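Local structure of catalase (Pseudomonas syringae, 1M7S) at residues Phe300-Asn312 with Gln336-Asn350. The protein breaks hydrogen peroxide down into water and oxygen with the help of heme, protecting cells from its toxic effects. Residues are numbered along the deposited sequence; the frame is centred on the assembly and turned at random.
Sequences FQETEQVAMAPAN and QMYRLGANGLSLPVN. Unlike the reference sequence in segment 336-350: N343 (reference Ile). With HEM (protoporphyrin IX containing Fe), chain E.
R339 of helix 323-339 bonds V306 O and E304 O on 300-312 and, with the same guanidinium, a heme propionate that Q336 of the same helix also grips. The guanidinium of R339 is used along its edge: NH1 gives one N-H to V306 O, in the guanidinium plane at 3.0 Å, and another to heme O1D, while NE bonds heme O2D and NH2 reaches E304 O at 2.8 Å in a more bent bond (134°). The chain is extended through chi1 and chi2, then turns at chi3 (66°), which brings the group to these oxygens. Q336 NE2 likewise divides its two hydrogens, one running almost straight to heme O1D (179°), the other to M308 O, 2.8 Å away and approached from above the carbonyl plane.

Farther from the heme, the amide of N350 clips the backbone at both ends: OD1 accepts from A307 N at 2.9 Å, and ND2 donates to Q305 O and, within its own segment, to G344 O.

Van der Waals packing completes the contact. A307 CB sits against the Q336 amide, L340 CD1 (3.7 Å) and L345 CD2; V349 CG2 meets V306 CG2, and L347 CD1 lies against the side-chain amide of Q305, whose NE2 bonds Q301 O and N366 O of a neighbouring subunit.

This is a buried propionate-binding corner of the catalase heme pocket; R49 and R88 also hydrogen-bond the heme, and Q336 and R339 share their helix with Y332, the probable axial iron ligand.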
ATOM      1  N   PHE A 300      -9.110 -14.936   9.308  1.00  6.20           N
ATOM      2  CA  PHE A 300      -8.327 -13.838   8.766  1.00  7.27           C
ATOM      3  C   PHE A 300      -7.320 -13.318   9.793  1.00  5.62           C
ATOM      4  O   PHE A 300      -6.149 -13.068   9.542  1.00  4.20           O
ATOM      5  CB  PHE A 300      -9.217 -12.662   8.288  1.00  3.77           C
ATOM      6  CG  PHE A 300      -8.425 -11.539   7.674  1.00  6.71           C
ATOM      7  CD1 PHE A 300      -8.104 -10.391   8.409  1.00  6.36           C
ATOM      8  CD2 PHE A 300      -8.045 -11.572   6.324  1.00  8.15           C
ATOM      9  CE1 PHE A 300      -7.389  -9.319   7.896  1.00  6.75           C
ATOM     10  CE2 PHE A 300      -7.308 -10.503   5.790  1.00  7.17           C
ATOM     11  CZ  PHE A 300      -6.998  -9.379   6.568  1.00  9.76           C
ATOM     12  N   GLN A 301      -7.827 -12.987  10.997  1.00  5.78           N
ATOM     13  CA  GLN A 301      -6.989 -12.339  12.005  1.00  6.30           C
ATOM     14  C   GLN A 301      -5.821 -13.207  12.436  1.00  7.17           C
ATOM     15  O   GLN A 301      -4.742 -12.681  12.794  1.00  7.70           O
ATOM     16  CB  GLN A 301      -7.839 -11.972  13.259  1.00  5.61           C
ATOM     17  CG  GLN A 301      -8.625 -10.655  13.092  1.00  7.28           C
ATOM     18  CD  GLN A 301      -9.778 -10.551  14.074  1.00  5.01           C
ATOM     19  OE1 GLN A 301     -10.026 -11.467  14.859  1.00  7.74           O
ATOM     20  NE2 GLN A 301     -10.422  -9.370  14.084  1.00  7.02           N
ATOM     21  N   GLU A 302      -6.023 -14.509  12.438  1.00  8.41           N
ATOM     22  CA  GLU A 302      -5.017 -15.455  12.883  1.00 11.01           C
ATOM     23  C   GLU A 302      -4.344 -16.209  11.740  1.00  8.86           C
ATOM     24  O   GLU A 302      -3.130 -15.996  11.580  1.00 10.88           O
ATOM     25  CB  GLU A 302      -5.661 -16.456  13.852  1.00 14.17           C
ATOM     26  CG  GLU A 302      -6.237 -15.692  15.066  1.00 16.56           C
ATOM     27  CD  GLU A 302      -7.026 -16.590  15.990  1.00 20.38           C
ATOM     28  OE1 GLU A 302      -6.395 -17.443  16.669  1.00 21.49           O
ATOM     29  OE2 GLU A 302      -8.269 -16.452  16.063  1.00 21.53           O
ATOM     30  N   THR A 303      -5.034 -17.069  11.022  1.00  8.02           N
ATOM     31  CA  THR A 303      -4.350 -17.903  10.012  1.00  7.99           C
ATOM     32  C   THR A 303      -3.835 -17.055   8.858  1.00  9.23           C
ATOM     33  O   THR A 303      -2.717 -17.290   8.450  1.00 10.29           O
ATOM     34  CB  THR A 303      -5.284 -18.998   9.484  1.00  9.43           C
ATOM     35  OG1 THR A 303      -5.844 -19.713  10.621  1.00  8.51           O
ATOM     36  CG2 THR A 303      -4.580 -19.998   8.571  1.00  7.34           C
ATOM     37  N   GLU A 304      -4.626 -16.105   8.358  1.00  8.46           N
ATOM     38  CA  GLU A 304      -4.138 -15.346   7.197  1.00  8.60           C
ATOM     39  C   GLU A 304      -2.997 -14.434   7.629  1.00  7.79           C
ATOM     40  O   GLU A 304      -2.023 -14.324   6.917  1.00  5.68           O
ATOM     41  CB  GLU A 304      -5.287 -14.526   6.575  1.00 11.43           C
ATOM     42  CG  GLU A 304      -4.928 -13.976   5.200  1.00 12.38           C
ATOM     43  CD  GLU A 304      -4.548 -15.042   4.175  1.00 15.52           C
ATOM     44  OE1 GLU A 304      -3.737 -14.724   3.251  1.00 17.68           O
ATOM     45  OE2 GLU A 304      -5.030 -16.178   4.192  1.00 17.66           O
ATOM     46  N   GLN A 305      -3.178 -13.719   8.772  1.00  7.13           N
ATOM     47  CA  GLN A 305      -2.163 -12.765   9.183  1.00  7.64           C
ATOM     48  C   GLN A 305      -0.941 -13.312   9.909  1.00  6.43           C
ATOM     49  O   GLN A 305       0.006 -12.504  10.095  1.00  6.40           O
ATOM     50  CB  GLN A 305      -2.799 -11.637  10.000  1.00  7.46           C
ATOM     51  CG  GLN A 305      -3.790 -10.775   9.253  1.00  6.34           C
ATOM     52  CD  GLN A 305      -4.285  -9.604  10.076  1.00  8.49           C
ATOM     53  OE1 GLN A 305      -4.337  -8.509   9.527  1.00  8.96           O
ATOM     54  NE2 GLN A 305      -4.612  -9.801  11.381  1.00  7.24           N
ATOM     55  N   VAL A 306      -0.857 -14.586  10.230  1.00  7.51           N
ATOM     56  CA  VAL A 306       0.333 -15.072  10.930  1.00  6.79           C
ATOM     57  C   VAL A 306       1.548 -14.913  10.032  1.00  7.34           C
ATOM     58  O   VAL A 306       1.506 -15.093   8.809  1.00  8.28           O
ATOM     59  CB  VAL A 306       0.119 -16.493  11.458  1.00  8.87           C
ATOM     60  CG1 VAL A 306       0.109 -17.564  10.356  1.00  8.12           C
ATOM     61  CG2 VAL A 306       1.121 -16.821  12.567  1.00  8.34           C
ATOM     62  N   ALA A 307       2.682 -14.550  10.621  1.00  5.26           N
ATOM     63  CA  ALA A 307       3.935 -14.277   9.919  1.00  5.11           C
ATOM     64  C   ALA A 307       4.992 -15.284  10.380  1.00  8.94           C
ATOM     65  O   ALA A 307       5.507 -15.149  11.495  1.00  9.38           O
ATOM     66  CB  ALA A 307       4.359 -12.841  10.204  1.00  9.20           C
ATOM     67  N   MET A 308       5.143 -16.366   9.613  1.00  4.71           N
ATOM     68  CA  MET A 308       6.141 -17.385   9.964  1.00  6.21           C
ATOM     69  C   MET A 308       7.459 -17.036   9.286  1.00  7.79           C
ATOM     70  O   MET A 308       7.414 -16.777   8.073  1.00  8.50           O
ATOM     71  CB  MET A 308       5.688 -18.751   9.424  1.00  6.53           C
ATOM     72  CG  MET A 308       4.343 -19.272   9.937  1.00  7.54           C
ATOM     73  SD  MET A 308       4.596 -19.730  11.697  1.00  8.26           S
ATOM     74  CE  MET A 308       2.994 -20.471  12.023  1.00  8.13           C
ATOM     75  N   ALA A 309       8.586 -16.981   9.991  1.00  6.72           N
ATOM     76  CA  ALA A 309       9.831 -16.614   9.305  1.00  7.76           C
ATOM     77  C   ALA A 309      11.018 -17.273   9.976  1.00  8.42           C
ATOM     78  O   ALA A 309      11.187 -17.124  11.194  1.00  9.82           O
ATOM     79  CB  ALA A 309       9.968 -15.077   9.426  1.00  6.76           C
ATOM     80  N   PRO A 310      11.899 -17.860   9.208  1.00  9.41           N
ATOM     81  CA  PRO A 310      13.124 -18.463   9.719  1.00  9.97           C
ATOM     82  C   PRO A 310      13.942 -17.401  10.424  1.00 10.97           C
ATOM     83  O   PRO A 310      14.704 -17.696  11.344  1.00 13.79           O
ATOM     84  CB  PRO A 310      13.809 -19.155   8.525  1.00  9.63           C
ATOM     85  CG  PRO A 310      12.636 -19.357   7.592  1.00  7.89           C
ATOM     86  CD  PRO A 310      11.757 -18.106   7.747  1.00  7.01           C
ATOM     87  N   ALA A 311      13.801 -16.090  10.125  1.00 10.42           N
ATOM     88  CA  ALA A 311      14.511 -15.039  10.792  1.00 10.23           C
ATOM     89  C   ALA A 311      14.028 -14.897  12.254  1.00 12.40           C
ATOM     90  O   ALA A 311      14.733 -14.180  12.963  1.00 10.40           O
ATOM     91  CB  ALA A 311      14.340 -13.684  10.110  1.00  9.70           C
ATOM     92  N   ASN A 312      12.893 -15.430  12.662  1.00 10.11           N
ATOM     93  CA  ASN A 312      12.477 -15.229  14.055  1.00 11.80           C
ATOM     94  C   ASN A 312      13.228 -16.329  14.846  1.00 10.84           C
ATOM     95  O   ASN A 312      12.812 -17.482  14.846  1.00 11.33           O
ATOM     96  CB  ASN A 312      10.969 -15.373  14.197  1.00 12.72           C
ATOM     97  CG  ASN A 312      10.201 -14.193  13.635  1.00 13.67           C
ATOM     98  OD1 ASN A 312      10.664 -13.064  13.719  1.00 15.76           O
ATOM     99  ND2 ASN A 312       9.007 -14.406  13.060  1.00 15.08           N
ATOM    100  N   GLN A 336       6.781 -10.278   4.359  1.00  4.74           N
ATOM    101  CA  GLN A 336       5.795  -9.921   5.378  1.00  6.00           C
ATOM    102  C   GLN A 336       5.718  -8.409   5.555  1.00  5.11           C
ATOM    103  O   GLN A 336       4.702  -7.808   5.867  1.00  7.03           O
ATOM    104  CB  GLN A 336       6.107 -10.678   6.686  1.00  6.74           C
ATOM    105  CG  GLN A 336       5.712 -12.172   6.558  1.00  6.43           C
ATOM    106  CD  GLN A 336       6.539 -13.174   7.352  1.00  9.61           C
ATOM    107  OE1 GLN A 336       7.384 -12.875   8.214  1.00  8.93           O
ATOM    108  NE2 GLN A 336       6.325 -14.443   7.030  1.00  8.21           N
ATOM    109  N   MET A 337       6.832  -7.708   5.277  1.00  7.90           N
ATOM    110  CA  MET A 337       6.809  -6.239   5.340  1.00  9.21           C
ATOM    111  C   MET A 337       5.792  -5.760   4.304  1.00 10.00           C
ATOM    112  O   MET A 337       5.193  -4.691   4.466  1.00  9.96           O
ATOM    113  CB  MET A 337       8.182  -5.674   5.057  1.00 11.60           C
ATOM    114  CG  MET A 337       9.215  -5.878   6.186  1.00 14.30           C
ATOM    115  SD  MET A 337       9.118  -4.551   7.392  1.00 14.95           S
ATOM    116  CE  MET A 337       9.913  -5.234   8.824  1.00 14.90           C
ATOM    117  N   TYR A 338       5.714  -6.480   3.172  1.00  8.01           N
ATOM    118  CA  TYR A 338       4.793  -6.107   2.106  1.00  8.98           C
ATOM    119  C   TYR A 338       3.378  -6.644   2.319  1.00  8.36           C
ATOM    120  O   TYR A 338       2.445  -5.858   2.235  1.00  6.88           O
ATOM    121  CB  TYR A 338       5.339  -6.680   0.773  1.00  7.76           C
ATOM    122  CG  TYR A 338       4.340  -6.619  -0.346  1.00  8.23           C
ATOM    123  CD1 TYR A 338       3.966  -5.355  -0.846  1.00 10.83           C
ATOM    124  CD2 TYR A 338       3.759  -7.775  -0.878  1.00  7.33           C
ATOM    125  CE1 TYR A 338       3.046  -5.262  -1.891  1.00 10.98           C
ATOM    126  CE2 TYR A 338       2.828  -7.660  -1.891  1.00  6.42           C
ATOM    127  CZ  TYR A 338       2.477  -6.420  -2.377  1.00  9.56           C
ATOM    128  OH  TYR A 338       1.538  -6.317  -3.385  1.00 10.35           O
ATOM    129  N   ARG A 339       3.228  -7.937   2.554  1.00  7.58           N
ATOM    130  CA  ARG A 339       1.937  -8.613   2.713  1.00  6.90           C
ATOM    131  C   ARG A 339       1.155  -8.102   3.918  1.00  6.97           C
ATOM    132  O   ARG A 339      -0.071  -7.959   3.885  1.00  6.40           O
ATOM    133  CB  ARG A 339       2.161 -10.145   2.911  1.00  7.64           C
ATOM    134  CG  ARG A 339       0.861 -10.950   2.847  1.00  6.13           C
ATOM    135  CD  ARG A 339       1.176 -12.446   2.744  1.00  6.18           C
ATOM    136  NE  ARG A 339       1.835 -13.007   3.943  1.00  5.54           N
ATOM    137  CZ  ARG A 339       1.255 -13.302   5.094  1.00  8.11           C
ATOM    138  NH1 ARG A 339       2.002 -13.875   6.059  1.00  6.08           N
ATOM    139  NH2 ARG A 339      -0.035 -13.121   5.374  1.00  4.77           N
ATOM    140  N   LEU A 340       1.848  -7.915   5.023  1.00  7.77           N
ATOM    141  CA  LEU A 340       1.262  -7.390   6.242  1.00  9.36           C
ATOM    142  C   LEU A 340       1.540  -5.904   6.393  1.00 10.37           C
ATOM    143  O   LEU A 340       0.581  -5.118   6.428  1.00 13.93           O
ATOM    144  CB  LEU A 340       1.743  -8.165   7.477  1.00  9.96           C
ATOM    145  CG  LEU A 340       1.411  -9.674   7.394  1.00  9.78           C
ATOM    146  CD1 LEU A 340       2.152 -10.450   8.485  1.00 11.45           C
ATOM    147  CD2 LEU A 340      -0.057  -9.933   7.464  1.00  9.61           C
ATOM    148  N   GLY A 341       2.820  -5.531   6.435  1.00 10.72           N
ATOM    149  CA  GLY A 341       3.144  -4.122   6.674  1.00 11.01           C
ATOM    150  C   GLY A 341       4.315  -4.077   7.672  1.00 10.00           C
ATOM    151  O   GLY A 341       4.626  -5.043   8.355  1.00  8.48           O
ATOM    152  N   ALA A 342       4.880  -2.845   7.794  1.00  9.96           N
ATOM    153  CA  ALA A 342       5.966  -2.646   8.758  1.00 10.99           C
ATOM    154  C   ALA A 342       5.546  -3.023  10.164  1.00 11.32           C
ATOM    155  O   ALA A 342       6.351  -3.577  10.921  1.00 12.43           O
ATOM    156  CB  ALA A 342       6.416  -1.176   8.700  1.00 12.62           C
ATOM    157  N   ASN A 343       4.276  -2.809  10.553  1.00 10.34           N
ATOM    158  CA  ASN A 343       3.827  -3.156  11.920  1.00  8.78           C
ATOM    159  C   ASN A 343       3.239  -4.541  12.032  1.00 11.14           C
ATOM    160  O   ASN A 343       2.539  -4.920  12.979  1.00  9.27           O
ATOM    161  CB  ASN A 343       2.827  -2.033  12.362  1.00  9.47           C
ATOM    162  CG  ASN A 343       3.669  -0.788  12.709  1.00 11.94           C
ATOM    163  OD1 ASN A 343       4.602  -0.903  13.534  1.00 13.23           O
ATOM    164  ND2 ASN A 343       3.443   0.366  12.123  1.00  9.69           N
ATOM    165  N   GLY A 344       3.447  -5.420  11.033  1.00 11.79           N
ATOM    166  CA  GLY A 344       2.873  -6.748  11.016  1.00 12.95           C
ATOM    167  C   GLY A 344       3.222  -7.594  12.239  1.00 11.35           C
ATOM    168  O   GLY A 344       2.361  -8.339  12.713  1.00 10.18           O
ATOM    169  N   LEU A 345       4.428  -7.482  12.788  1.00 12.96           N
ATOM    170  CA  LEU A 345       4.800  -8.276  13.950  1.00 14.06           C
ATOM    171  C   LEU A 345       4.170  -7.768  15.242  1.00 14.35           C
ATOM    172  O   LEU A 345       4.270  -8.503  16.226  1.00 13.90           O
ATOM    173  CB  LEU A 345       6.310  -8.379  14.125  1.00 16.85           C
ATOM    174  CG  LEU A 345       7.086  -8.944  12.937  1.00 20.48           C
ATOM    175  CD1 LEU A 345       8.447  -9.449  13.431  1.00 21.99           C
ATOM    176  CD2 LEU A 345       6.322  -9.999  12.174  1.00 23.20           C
ATOM    177  N   SER A 346       3.496  -6.629  15.228  1.00 13.22           N
ATOM    178  CA  SER A 346       2.739  -6.210  16.401  1.00 14.07           C
ATOM    179  C   SER A 346       1.294  -6.681  16.364  1.00 13.61           C
ATOM    180  O   SER A 346       0.555  -6.456  17.362  1.00 16.71           O
ATOM    181  CB  SER A 346       2.853  -4.679  16.523  1.00 16.91           C
ATOM    182  OG  SER A 346       1.904  -4.123  15.607  1.00 20.50           O
ATOM    183  N   LEU A 347       0.817  -7.417  15.353  1.00 10.11           N
ATOM    184  CA  LEU A 347      -0.536  -7.956  15.348  1.00 10.26           C
ATOM    185  C   LEU A 347      -0.641  -9.004  16.443  1.00 10.47           C
ATOM    186  O   LEU A 347       0.322  -9.717  16.693  1.00 10.57           O
ATOM    187  CB  LEU A 347      -0.911  -8.612  13.986  1.00  8.94           C
ATOM    188  CG  LEU A 347      -0.874  -7.669  12.782  1.00  9.64           C
ATOM    189  CD1 LEU A 347      -1.120  -8.437  11.459  1.00 10.33           C
ATOM    190  CD2 LEU A 347      -1.975  -6.577  12.881  1.00 11.98           C
ATOM    191  N   PRO A 348      -1.784  -9.191  17.076  1.00 12.03           N
ATOM    192  CA  PRO A 348      -2.004 -10.167  18.118  1.00 12.16           C
ATOM    193  C   PRO A 348      -1.365 -11.521  17.888  1.00 12.88           C
ATOM    194  O   PRO A 348      -0.542 -11.990  18.719  1.00 11.73           O
ATOM    195  CB  PRO A 348      -3.546 -10.266  18.312  1.00 12.04           C
ATOM    196  CG  PRO A 348      -3.917  -8.853  17.937  1.00 11.64           C
ATOM    197  CD  PRO A 348      -2.995  -8.397  16.824  1.00 10.20           C
ATOM    198  N   VAL A 349      -1.558 -12.152  16.748  1.00  8.61           N
ATOM    199  CA  VAL A 349      -1.046 -13.491  16.488  1.00  7.35           C
ATOM    200  C   VAL A 349       0.476 -13.521  16.363  1.00  6.92           C
ATOM    201  O   VAL A 349       1.026 -14.632  16.569  1.00  9.29           O
ATOM    202  CB  VAL A 349      -1.754 -14.122  15.259  1.00  8.40           C
ATOM    203  CG1 VAL A 349      -1.278 -13.440  13.986  1.00  7.16           C
ATOM    204  CG2 VAL A 349      -1.583 -15.625  15.197  1.00  9.92           C
ATOM    205  N   ASN A 350       1.064 -12.397  16.010  1.00  6.47           N
ATOM    206  CA  ASN A 350       2.501 -12.378  15.812  1.00  8.02           C
ATOM    207  C   ASN A 350       3.277 -11.875  17.025  1.00 11.61           C
ATOM    208  O   ASN A 350       4.512 -11.981  17.026  1.00 11.27           O
ATOM    209  CB  ASN A 350       2.826 -11.530  14.577  1.00  7.85           C
ATOM    210  CG  ASN A 350       2.264 -12.199  13.334  1.00  5.49           C
ATOM    211  OD1 ASN A 350       2.314 -13.438  13.237  1.00  6.04           O
ATOM    212  ND2 ASN A 350       1.759 -11.413  12.407  1.00  7.58           N
TER
HETATM  213  CHA HEM E 600       6.244 -19.691   2.721  1.00  6.54           C
HETATM  214  CHB HEM E 600       8.474 -23.874   3.699  1.00  8.71           C
HETATM  215  CHC HEM E 600      12.039 -22.669   0.667  1.00  7.82           C
HETATM  216  CHD HEM E 600      10.309 -18.128   0.477  1.00  4.96           C
HETATM  217  C1A HEM E 600       6.547 -20.932   3.229  1.00  5.59           C
HETATM  218  C2A HEM E 600       5.673 -21.696   4.151  1.00  6.48           C
HETATM  219  C3A HEM E 600       6.287 -22.847   4.419  1.00  7.07           C
HETATM  220  C4A HEM E 600       7.535 -22.859   3.673  1.00  8.02           C
HETATM  221  CMA HEM E 600       5.841 -23.990   5.341  1.00  5.75           C
HETATM  222  CAA HEM E 600       4.331 -21.136   4.654  1.00  7.84           C
HETATM  223  CBA HEM E 600       4.374 -20.551   6.105  1.00  7.61           C
HETATM  224  CGA HEM E 600       2.924 -20.219   6.546  1.00  6.17           C
HETATM  225  O1A HEM E 600       2.721 -18.986   6.665  1.00  7.71           O
HETATM  226  O2A HEM E 600       2.235 -21.238   6.752  1.00  8.89           O
HETATM  227  C1B HEM E 600       9.647 -23.907   2.994  1.00 10.69           C
HETATM  228  C2B HEM E 600      10.662 -24.949   3.081  1.00 12.34           C
HETATM  229  C3B HEM E 600      11.650 -24.618   2.223  1.00 11.49           C
HETATM  230  C4B HEM E 600      11.284 -23.373   1.605  1.00 11.68           C
HETATM  231  CMB HEM E 600      10.536 -26.182   3.986  1.00 13.07           C
HETATM  232  CAB HEM E 600      12.949 -25.338   1.862  1.00 12.55           C
HETATM  233  CBB HEM E 600      13.578 -26.167   2.673  1.00 14.70           C
HETATM  234  C1C HEM E 600      11.926 -21.319   0.455  1.00  7.92           C
HETATM  235  C2C HEM E 600      12.957 -20.479  -0.110  1.00  6.72           C
HETATM  236  C3C HEM E 600      12.494 -19.222  -0.139  1.00  7.04           C
HETATM  237  C4C HEM E 600      11.136 -19.258   0.361  1.00  7.13           C
HETATM  238  CMC HEM E 600      14.379 -20.939  -0.531  1.00  8.55           C
HETATM  239  CAC HEM E 600      13.159 -17.916  -0.617  1.00  7.65           C
HETATM  240  CBC HEM E 600      14.454 -17.618  -0.413  1.00  8.77           C
HETATM  241  C1D HEM E 600       9.018 -18.201   1.014  1.00  5.78           C
HETATM  242  C2D HEM E 600       8.091 -17.083   1.065  1.00  7.57           C
HETATM  243  C3D HEM E 600       6.980 -17.500   1.677  1.00  7.26           C
HETATM  244  C4D HEM E 600       7.175 -18.890   2.028  1.00  7.23           C
HETATM  245  CMD HEM E 600       8.434 -15.707   0.469  1.00  7.55           C
HETATM  246  CAD HEM E 600       5.691 -16.688   1.996  1.00  7.99           C
HETATM  247  CBD HEM E 600       5.770 -16.166   3.476  1.00  4.38           C
HETATM  248  CGD HEM E 600       4.663 -15.194   3.841  1.00  5.61           C
HETATM  249  O1D HEM E 600       4.386 -15.109   5.089  1.00  7.85           O
HETATM  250  O2D HEM E 600       4.071 -14.486   2.991  1.00  6.10           O
HETATM  251  NA  HEM E 600       7.634 -21.704   2.933  1.00  7.82           N
HETATM  252  NB  HEM E 600      10.058 -22.939   2.101  1.00  8.78           N
HETATM  253  NC  HEM E 600      10.807 -20.556   0.709  1.00  8.38           N
HETATM  254  ND  HEM E 600       8.437 -19.274   1.660  1.00  4.94           N
HETATM  255 FE   HEM E 600       9.269 -21.089   1.901  1.00  7.98          FE
HETATM  256  O   HOH W   1      -3.908 -11.391  15.011  1.00 10.98           O
HETATM  257  O   HOH W   2      -2.164 -12.822   3.242  1.00 12.35           O
HETATM  258  O   HOH W   3       8.547 -22.526  -0.038  1.00 25.12           O